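NADH kinase POS5, mitochondrial (Saccharomyces cerevisiae, PDB 3AFO) phosphorylates NADH and NAD(+) at the expense of ATP, with a twofold preference for NADH, as a key source of cellular NADPH. Local coordinates at residues A[63-67]-A[68-72]; A[358-361]-A[362-365]. One frame throughout, in Å; residues are numbered along the deposited sequence. Where two conformers were deposited one is given.

Interaction 1: A[63-67]-A[68-72]; sequences ITHLH and ESYPE
With CG trans to the backbone N (chi1 172°), the imidazole of H65 is swung down the helix to lie beside S69 and Y70, while Y70, its CG lying beside its own N (chi1 -56°), brings a ring edge back to meet it. The two rings form an offset edge-to-face pair, Y70 presenting its edge to the face of H65, with planes at 83° and the closest atoms, H65 NE2 and Y70 CE2, 3.8 Å apart. One water bridges H65 NE2 and Y70 OH, 2.6 Å from each, lying in the plane of both rings. A second water sits 2.7 Å from H65 ND1, binds S69 OG and donates a longer bond of 3.2 Å to E68 OE1. Both imidazole nitrogens are thus held, which should fix the rotation of the ring. An alanine in place of H65 would probably leave the edge of Y70 without its aromatic partner and take from each water its imidazole partner. Further along the same edge of Y70, L66 CD2 lies 4.1 Å from Y70 CD2, and F165 of helix 161-169 adds another edge-to-face contact. Backbone bonds from E68, S69 and Y70 to the carbonyls four residues earlier carry the last turn of helix 53-69, the helix of a beta-alpha-beta unit in the N-terminal domain of the NAD kinase fold.

Interaction 2: A[358-361]-A[362-365]; sequences AKTE and NDWI
D363 OD1 accepts two hydrogen bonds from T360, one from the hydroxyl OG1 at 2.6 Å and one from the backbone N at 2.9 Å. Both donors approach from the same face of the carboxylate, the hydroxyl from above its plane (37° out of it) and the amide on the syn side. The other oxygen, OD2, uses its syn lone pair to take the N-H of K359 at 2.8 Å, so the carboxylate spans two successive backbone amides and its rotation is fixed. Against this group also rests the methyl of A358, with CB 3.5 Å from D363 OD2. In T360 the hydroxyl stands between the backbone N and the carbonyl carbon (chi1 64°), from where it can give its proton to D363 and still accept the N-H of N362, with N362 N 3.1 Å from T360 OG1. This last bond is that of an ST turn, just ahead of the helix. A water completes the junction, donating to T360 O at 2.6 Å and accepting from D363 N, the first amide of the helix. The three donors converging on the carboxylate would probably favour its ionised form. In one of its two conformers E361 forms a salt bridge with K174, and N362 packs on E222 of the second subunit. The bonds thus fasten the start of helix 363-370 to the loop leaving strand 354-357, a strand paired antiparallel with strand 174-186, while W364 and I365 lie against L276 and F223 of that second subunit.

How the interactions relate
From the N terminus, the chain first meets interaction 1, which finishes helix 53-69 and turns the chain toward strand 74-76, an outer strand of the parallel sheet. It then passes through the rest of the N-terminal domain and the antiparallel sheets before reaching interaction 2 near the end of the modelled chain, where strand 354-357 gives way to helix 363-370. Both are local: interaction 1 is the last turn of a helix, interaction 2 the turn that leads into one; the two follow in series, neither nesting nor crossing. The centres of interactions 1 and 2 lie about 28 Å apart and their nearest atoms about 15 Å apart. Only interaction 2 meets another subunit.

Interaction 1: A[63-67]-A[68-72]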
ATOM      1  N   ILE A  63      -0.975 -45.150  -8.621  1.00 24.94           N
ATOM      2  CA  ILE A  63      -0.247 -46.355  -8.223  1.00 25.07           C
ATOM      3  C   ILE A  63      -0.572 -47.544  -9.138  1.00 25.50           C
ATOM      4  O   ILE A  63       0.324 -48.318  -9.500  1.00 26.06           O
ATOM      5  CB  ILE A  63      -0.548 -46.707  -6.751  1.00 24.55           C
ATOM      6  CG1 ILE A  63       0.023 -45.624  -5.825  1.00 23.37           C
ATOM      7  CG2 ILE A  63       0.013 -48.094  -6.387  1.00 25.07           C
ATOM      8  CD1 ILE A  63      -0.405 -45.733  -4.377  1.00 20.69           C
ATOM      9  N   THR A  64      -1.850 -47.676  -9.497  1.00 25.86           N
ATOM     10  CA  THR A  64      -2.310 -48.678 -10.472  1.00 25.76           C
ATOM     11  C   THR A  64      -1.566 -48.505 -11.803  1.00 26.27           C
ATOM     12  O   THR A  64      -1.006 -49.470 -12.341  1.00 25.86           O
ATOM     13  CB  THR A  64      -3.861 -48.646 -10.630  1.00 25.72           C
ATOM     14  OG1 THR A  64      -4.469 -49.001  -9.383  1.00 24.33           O
ATOM     15  CG2 THR A  64      -4.365 -49.625 -11.711  1.00 26.28           C
ATOM     16  N   HIS A  65      -1.516 -47.270 -12.302  1.00 26.14           N
ATOM     17  CA  HIS A  65      -0.760 -46.961 -13.509  1.00 26.85           C
ATOM     18  C   HIS A  65       0.733 -47.327 -13.418  1.00 26.82           C
ATOM     19  O   HIS A  65       1.283 -47.907 -14.351  1.00 27.37           O
ATOM     20  CB  HIS A  65      -0.927 -45.486 -13.892  1.00 26.76           C
ATOM     21  CG  HIS A  65      -0.036 -45.051 -15.011  1.00 27.84           C
ATOM     22  ND1 HIS A  65      -0.147 -45.555 -16.290  1.00 28.17           N
ATOM     23  CD2 HIS A  65       0.976 -44.150 -15.048  1.00 27.27           C
ATOM     24  CE1 HIS A  65       0.763 -44.987 -17.064  1.00 28.33           C
ATOM     25  NE2 HIS A  65       1.453 -44.130 -16.334  1.00 27.79           N
ATOM     26  N   LEU A  66       1.385 -46.978 -12.313  1.00 26.75           N
ATOM     27  CA  LEU A  66       2.801 -47.308 -12.131  1.00 26.88           C
ATOM     28  C   LEU A  66       3.023 -48.825 -12.144  1.00 27.00           C
ATOM     29  O   LEU A  66       3.936 -49.328 -12.804  1.00 26.42           O
ATOM     30  CB  LEU A  66       3.342 -46.701 -10.830  1.00 26.31           C
ATOM     31  CG  LEU A  66       3.274 -45.167 -10.727  1.00 26.37           C
ATOM     32  CD1 LEU A  66       3.779 -44.691  -9.380  1.00 23.33           C
ATOM     33  CD2 LEU A  66       4.050 -44.518 -11.882  1.00 24.04           C
ATOM     34  N   HIS A  67       2.162 -49.538 -11.422  1.00 27.82           N
ATOM     35  CA  HIS A  67       2.257 -50.988 -11.315  1.00 28.34           C
ATOM     36  C   HIS A  67       1.952 -51.688 -12.626  1.00 29.40           C
ATOM     37  O   HIS A  67       2.518 -52.738 -12.909  1.00 30.06           O
ATOM     38  CB  HIS A  67       1.347 -51.513 -10.217  1.00 27.74           C
ATOM     39  CG  HIS A  67       1.856 -51.251  -8.838  1.00 25.96           C
ATOM     40  ND1 HIS A  67       1.086 -51.446  -7.716  1.00 22.40           N
ATOM     41  CD2 HIS A  67       3.057 -50.803  -8.398  1.00 23.71           C
ATOM     42  CE1 HIS A  67       1.790 -51.144  -6.640  1.00 22.61           C
ATOM     43  NE2 HIS A  67       2.990 -50.746  -7.027  1.00 22.26           N
ATOM     44  N   GLU A  68       1.052 -51.113 -13.413  1.00 30.44           N
ATOM     45  CA  GLU A  68       0.753 -51.643 -14.739  1.00 31.73           C
ATOM     46  C   GLU A  68       1.877 -51.361 -15.741  1.00 31.69           C
ATOM     47  O   GLU A  68       2.259 -52.245 -16.496  1.00 31.28           O
ATOM     48  CB  GLU A  68      -0.573 -51.093 -15.269  1.00 32.04           C
ATOM     49  CG  GLU A  68      -1.818 -51.765 -14.684  1.00 35.69           C
ATOM     50  CD  GLU A  68      -3.124 -51.083 -15.094  1.00 38.76           C
ATOM     51  OE1 GLU A  68      -3.098 -50.171 -15.950  1.00 40.26           O
ATOM     52  OE2 GLU A  68      -4.187 -51.463 -14.552  1.00 40.91           O
ATOM     53  N   SER A  69       2.423 -50.143 -15.730  1.00 31.79           N
ATOM     54  CA  SER A  69       3.272 -49.688 -16.842  1.00 32.01           C
ATOM     55  C   SER A  69       4.773 -49.666 -16.585  1.00 31.64           C
ATOM     56  O   SER A  69       5.553 -49.675 -17.538  1.00 31.99           O
ATOM     57  CB  SER A  69       2.830 -48.308 -17.326  1.00 31.99           C
ATOM     58  OG  SER A  69       1.657 -48.406 -18.101  1.00 34.19           O
ATOM     59  N   TYR A  70       5.166 -49.598 -15.316  1.00 31.38           N
ATOM     60  CA  TYR A  70       6.570 -49.520 -14.923  1.00 31.12           C
ATOM     61  C   TYR A  70       6.910 -50.574 -13.859  1.00 31.11           C
ATOM     62  O   TYR A  70       6.945 -50.260 -12.674  1.00 30.62           O
ATOM     63  CB  TYR A  70       6.899 -48.111 -14.395  1.00 30.91           C
ATOM     64  CG  TYR A  70       6.569 -47.024 -15.378  1.00 30.67           C
ATOM     65  CD1 TYR A  70       7.490 -46.640 -16.357  1.00 30.22           C
ATOM     66  CD2 TYR A  70       5.327 -46.391 -15.353  1.00 30.63           C
ATOM     67  CE1 TYR A  70       7.185 -45.659 -17.276  1.00 30.16           C
ATOM     68  CE2 TYR A  70       5.010 -45.402 -16.272  1.00 29.68           C
ATOM     69  CZ  TYR A  70       5.942 -45.042 -17.227  1.00 30.44           C
ATOM     70  OH  TYR A  70       5.634 -44.060 -18.138  1.00 30.92           O
ATOM     71  N   PRO A  71       7.169 -51.834 -14.282  1.00 31.55           N
ATOM     72  CA  PRO A  71       7.508 -52.894 -13.318  1.00 31.58           C
ATOM     73  C   PRO A  71       8.676 -52.554 -12.390  1.00 31.52           C
ATOM     74  O   PRO A  71       8.668 -52.961 -11.235  1.00 31.57           O
ATOM     75  CB  PRO A  71       7.874 -54.100 -14.201  1.00 31.65           C
ATOM     76  CG  PRO A  71       7.698 -53.677 -15.613  1.00 31.89           C
ATOM     77  CD  PRO A  71       6.971 -52.367 -15.643  1.00 31.63           C
ATOM     78  N   GLU A  72       9.660 -51.806 -12.884  1.00 32.12           N
ATOM     79  CA  GLU A  72      10.831 -51.432 -12.075  1.00 32.73           C
ATOM     80  C   GLU A  72      10.515 -50.460 -10.917  1.00 32.06           C
ATOM     81  O   GLU A  72      11.326 -50.294  -9.992  1.00 32.14           O
ATOM     82  CB  GLU A  72      11.944 -50.863 -12.975  1.00 33.09           C
ATOM     83  CG  GLU A  72      11.746 -49.398 -13.437  1.00 36.07           C
ATOM     84  CD  GLU A  72      10.892 -49.246 -14.699  1.00 38.79           C
ATOM     85  OE1 GLU A  72      10.036 -50.116 -14.992  1.00 40.35           O
ATOM     86  OE2 GLU A  72      11.084 -48.234 -15.405  1.00 40.31           O
TER
HETATM   87  O   HOH W   1       3.386 -42.869 -17.604  1.00 31.39           O
HETATM   88  O   HOH W   2      -0.987 -48.034 -16.988  1.00 49.64           O

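Interaction 2: A[358-361]-A[362-365]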
ATOM      1  N   ALA A 358       8.651 -28.613 -13.886  1.00 24.46           N
ATOM      2  CA  ALA A 358       7.909 -27.524 -14.514  1.00 26.18           C
ATOM      3  C   ALA A 358       7.159 -27.992 -15.762  1.00 27.63           C
ATOM      4  O   ALA A 358       7.569 -28.952 -16.426  1.00 27.10           O
ATOM      5  CB  ALA A 358       8.865 -26.397 -14.877  1.00 25.77           C
ATOM      6  N   LYS A 359       6.080 -27.285 -16.095  1.00 29.21           N
ATOM      7  CA  LYS A 359       5.254 -27.616 -17.260  1.00 31.07           C
ATOM      8  C   LYS A 359       5.738 -26.958 -18.558  1.00 32.31           C
ATOM      9  O   LYS A 359       5.850 -27.619 -19.592  1.00 32.70           O
ATOM     10  CB  LYS A 359       3.797 -27.245 -16.996  1.00 31.28           C
ATOM     11  CG  LYS A 359       2.839 -27.699 -18.097  1.00 32.03           C
ATOM     12  CD  LYS A 359       1.402 -27.497 -17.683  1.00 34.09           C
ATOM     13  CE  LYS A 359       0.471 -27.832 -18.833  1.00 35.49           C
ATOM     14  NZ  LYS A 359      -0.908 -27.386 -18.539  1.00 36.43           N
ATOM     15  N   THR A 360       6.002 -25.655 -18.498  1.00 33.27           N
ATOM     16  CA  THR A 360       6.490 -24.881 -19.638  1.00 34.20           C
ATOM     17  C   THR A 360       7.680 -24.073 -19.147  1.00 34.31           C
ATOM     18  O   THR A 360       8.012 -24.119 -17.963  1.00 34.57           O
ATOM     19  CB  THR A 360       5.409 -23.883 -20.178  1.00 34.45           C
ATOM     20  OG1 THR A 360       5.108 -22.894 -19.175  1.00 34.83           O
ATOM     21  CG2 THR A 360       4.127 -24.608 -20.566  1.00 34.99           C
ATOM     22  N   GLU A 361       8.288 -23.338 -20.074  0.50 34.47           N
ATOM     23  CA  GLU A 361       9.369 -22.411 -19.782  0.50 34.39           C
ATOM     24  C   GLU A 361       8.825 -21.047 -19.338  0.50 34.13           C
ATOM     25  O   GLU A 361       9.591 -20.096 -19.162  0.50 34.43           O
ATOM     26  CB  GLU A 361      10.241 -22.250 -21.030  0.50 34.81           C
ATOM     27  CG  GLU A 361      10.579 -23.566 -21.731  0.50 35.27           C
ATOM     28  CD  GLU A 361      11.895 -24.166 -21.261  0.50 37.06           C
ATOM     29  OE1 GLU A 361      12.654 -23.464 -20.561  0.50 38.41           O
ATOM     30  OE2 GLU A 361      12.177 -25.338 -21.594  0.50 37.08           O
ATOM     31  N   ASN A 362       7.506 -20.953 -19.160  1.00 33.58           N
ATOM     32  CA  ASN A 362       6.864 -19.710 -18.758  1.00 32.66           C
ATOM     33  C   ASN A 362       5.759 -19.875 -17.708  1.00 30.85           C
ATOM     34  O   ASN A 362       4.754 -19.147 -17.722  1.00 30.85           O
ATOM     35  CB  ASN A 362       6.367 -18.989 -20.014  1.00 33.23           C
ATOM     36  CG  ASN A 362       7.520 -18.561 -20.931  1.00 36.01           C
ATOM     37  OD1 ASN A 362       8.353 -17.724 -20.557  1.00 39.31           O
ATOM     38  ND2 ASN A 362       7.580 -19.147 -22.125  1.00 38.52           N
ATOM     39  N   ASP A 363       5.970 -20.817 -16.789  1.00 28.36           N
ATOM     40  CA  ASP A 363       4.980 -21.158 -15.756  1.00 26.51           C
ATOM     41  C   ASP A 363       4.688 -19.981 -14.835  1.00 25.38           C
ATOM     42  O   ASP A 363       3.569 -19.826 -14.353  1.00 24.28           O
ATOM     43  CB  ASP A 363       5.470 -22.331 -14.897  1.00 26.44           C
ATOM     44  CG  ASP A 363       5.340 -23.685 -15.598  1.00 25.44           C
ATOM     45  OD1 ASP A 363       4.763 -23.742 -16.700  1.00 24.72           O
ATOM     46  OD2 ASP A 363       5.808 -24.695 -15.026  1.00 25.05           O
ATOM     47  N   TRP A 364       5.716 -19.175 -14.587  1.00 24.24           N
ATOM     48  CA  TRP A 364       5.649 -18.115 -13.605  1.00 23.80           C
ATOM     49  C   TRP A 364       4.748 -16.968 -14.072  1.00 23.47           C
ATOM     50  O   TRP A 364       3.838 -16.576 -13.362  1.00 23.25           O
ATOM     51  CB  TRP A 364       7.048 -17.586 -13.244  1.00 23.21           C
ATOM     52  CG  TRP A 364       6.956 -16.553 -12.132  1.00 22.60           C
ATOM     53  CD1 TRP A 364       6.557 -16.769 -10.840  1.00 21.08           C
ATOM     54  CD2 TRP A 364       7.250 -15.154 -12.234  1.00 21.45           C
ATOM     55  NE1 TRP A 364       6.582 -15.581 -10.130  1.00 21.35           N
ATOM     56  CE2 TRP A 364       7.017 -14.582 -10.961  1.00 20.85           C
ATOM     57  CE3 TRP A 364       7.700 -14.331 -13.276  1.00 22.07           C
ATOM     58  CZ2 TRP A 364       7.214 -13.219 -10.705  1.00 21.67           C
ATOM     59  CZ3 TRP A 364       7.899 -12.973 -13.017  1.00 23.48           C
ATOM     60  CH2 TRP A 364       7.653 -12.435 -11.740  1.00 22.23           C
ATOM     61  N   ILE A 365       5.008 -16.439 -15.259  1.00 23.60           N
ATOM     62  CA  ILE A 365       4.182 -15.358 -15.803  1.00 24.31           C
ATOM     63  C   ILE A 365       2.732 -15.820 -15.948  1.00 24.12           C
ATOM     64  O   ILE A 365       1.811 -15.097 -15.580  1.00 23.93           O
ATOM     65  CB  ILE A 365       4.759 -14.784 -17.126  1.00 24.50           C
ATOM     66  CG1 ILE A 365       5.958 -13.894 -16.804  1.00 25.52           C
ATOM     67  CG2 ILE A 365       3.687 -13.996 -17.914  1.00 25.11           C
ATOM     68  CD1 ILE A 365       6.678 -13.334 -18.016  1.00 25.97           C
TER
HETATM   69  O   HOH W   3       8.470 -22.346 -16.164  1.00 44.21           O